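Local coordinates for protein putative xanthine dehydrogenase YAGS fad-binding subunit (Escherichia coli, PDB 5G5G) that probably oxidises aldehydes as the molybdenum subunit of a periplasmic aldehyde oxidase, holding the pterin cytosine dinucleotide cofactor and its molybdenum centre, at residues C[705-708]-C[712-715]. Numbering follows the deposited sequence.
Sequences AVYN and IRVR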
loop_
_atom_site.group_PDB
_atom_site.type_symbol
_atom_site.label_atom_id
_atom_site.label_comp_id
_atom_site.label_asym_id
_atom_site.label_seq_id
_atom_site.Cartn_x
_atom_site.Cartn_y
_atom_site.Cartn_z
ATOM N N ALA C 705 -23.640 -0.780 0.639
ATOM C CA ALA C 705 -23.882 0.435 1.441
ATOM C C ALA C 705 -23.971 1.664 0.571
ATOM O O ALA C 705 -24.793 2.530 0.812
ATOM C CB ALA C 705 -22.794 0.610 2.531
ATOM N N VAL C 706 -23.092 1.778 -0.435
ATOM C CA VAL C 706 -23.211 2.863 -1.420
ATOM C C VAL C 706 -24.544 2.833 -2.172
ATOM O O VAL C 706 -25.179 3.881 -2.361
ATOM C CB VAL C 706 -22.028 2.865 -2.415
ATOM C CG1 VAL C 706 -22.279 3.823 -3.567
ATOM C CG2 VAL C 706 -20.687 3.185 -1.700
ATOM N N TYR C 707 -24.975 1.626 -2.565
ATOM C CA TYR C 707 -26.296 1.495 -3.160
ATOM C C TYR C 707 -27.385 1.982 -2.195
ATOM O O TYR C 707 -28.298 2.741 -2.582
ATOM C CB TYR C 707 -26.604 0.072 -3.595
ATOM C CG TYR C 707 -28.034 -0.053 -4.086
ATOM C CD1 TYR C 707 -28.427 0.545 -5.279
ATOM C CD2 TYR C 707 -29.000 -0.739 -3.356
ATOM C CE1 TYR C 707 -29.741 0.478 -5.737
ATOM C CE2 TYR C 707 -30.305 -0.803 -3.825
ATOM C CZ TYR C 707 -30.662 -0.196 -5.002
ATOM O OH TYR C 707 -31.934 -0.262 -5.461
ATOM N N ASN C 708 -27.332 1.504 -0.956
ATOM C CA ASN C 708 -28.327 1.921 0.016
ATOM C C ASN C 708 -28.273 3.457 0.217
ATOM O O ASN C 708 -29.299 4.125 0.400
ATOM C CB ASN C 708 -28.122 1.189 1.332
ATOM C CG ASN C 708 -29.154 1.571 2.381
ATOM O OD1 ASN C 708 -28.850 2.281 3.339
ATOM N ND2 ASN C 708 -30.400 1.153 2.172
ATOM N N ILE C 712 -27.797 3.887 -6.431
ATOM C CA ILE C 712 -27.010 3.626 -7.639
ATOM C C ILE C 712 -26.210 2.332 -7.482
ATOM O O ILE C 712 -25.330 2.209 -6.571
ATOM C CB ILE C 712 -26.038 4.800 -7.948
ATOM C CG1 ILE C 712 -26.755 6.144 -7.923
ATOM C CG2 ILE C 712 -25.248 4.525 -9.253
ATOM C CD1 ILE C 712 -25.791 7.336 -7.821
ATOM N N ARG C 713 -26.498 1.342 -8.347
ATOM C CA ARG C 713 -25.689 0.124 -8.398
ATOM C C ARG C 713 -24.492 0.332 -9.289
ATOM O O ARG C 713 -24.631 0.831 -10.410
ATOM C CB ARG C 713 -26.469 -1.034 -8.972
ATOM C CG ARG C 713 -27.605 -1.492 -8.120
ATOM C CD ARG C 713 -27.118 -2.359 -6.986
ATOM N NE ARG C 713 -28.285 -2.875 -6.281
ATOM C CZ ARG C 713 -28.235 -3.505 -5.111
ATOM N NH1 ARG C 713 -27.097 -3.684 -4.472
ATOM N NH2 ARG C 713 -29.361 -3.933 -4.572
ATOM N N VAL C 714 -23.307 0.038 -8.788
ATOM C CA VAL C 714 -22.119 0.113 -9.608
ATOM C C VAL C 714 -21.490 -1.284 -9.581
ATOM O O VAL C 714 -21.125 -1.811 -8.508
ATOM C CB VAL C 714 -21.121 1.145 -9.047
ATOM C CG1 VAL C 714 -19.837 1.169 -9.881
ATOM C CG2 VAL C 714 -21.794 2.508 -8.962
ATOM N N ARG C 715 -21.330 -1.867 -10.762
ATOM C CA ARG C 715 -20.888 -3.267 -10.836
ATOM C C ARG C 715 -19.465 -3.436 -11.358
ATOM O O ARG C 715 -18.988 -4.551 -11.487
ATOM C CB ARG C 715 -21.893 -4.055 -11.688
ATOM C CG ARG C 715 -23.326 -3.940 -11.225
ATOM C CD ARG C 715 -24.224 -4.897 -11.973
ATOM N NE ARG C 715 -25.578 -4.776 -11.489
ATOM C CZ ARG C 715 -26.439 -3.836 -11.866
ATOM N NH1 ARG C 715 -26.127 -2.959 -12.820
ATOM N NH2 ARG C 715 -27.655 -3.827 -11.343
#
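Arg713 NH2 lies over the Tyr707 ring, 3.4 Å from Tyr707 CE2, and forms a salt bridge with Glu370 OE1. The other oxygen of that carboxylate, Glu370 OE2, is hydrogen-bonded to Tyr707 OH, while Arg713 NH1 forms a salt bridge with Asp366, which probably limits rotation of the guanidinium; both acids lie on helix 354-372. The guanidinium lies flat on the tyrosine ring, with the two planes only 6° apart. Arg713 CZ is 3.6 Å from the centroid of the Tyr707 ring, a cation-pi contact over the face. The aliphatic part of the side chain shares this face. Arg713 CD makes a CH-pi contact 4.0 Å from the Tyr707 ring centroid, and Arg713 CG comes within 3.6 Å of Tyr707 CD1. A bend at chi2 (-79°) folds the arginine chain back over the ring. The Tyr707 CB leaves the helix toward 712-715, and CG set anti to the backbone N (chi1 175°) carries the ring on under the guanidinium.

The arrangement joins the last turns of helix 698-710 to the extended chain that follows it. The chain reverses soon after the helix and passes beside it, with Tyr707 CA and Ile712 CA 5.0 Å apart. Thr710 OG1 is hydrogen-bonded to both Val706 O and Ile712 N, so it ties the helix end to the start of the returning chain. Ile712 N also approaches the ring obliquely, 3.6 Å from Tyr707 CD1. The Ile712 CB points away from 705-708.

Replacing Tyr707 with an alanine would probably open a gap under the Arg713 guanidinium, leave it held by its acids alone, and leave Glu370 OE2 without its hydroxyl partner.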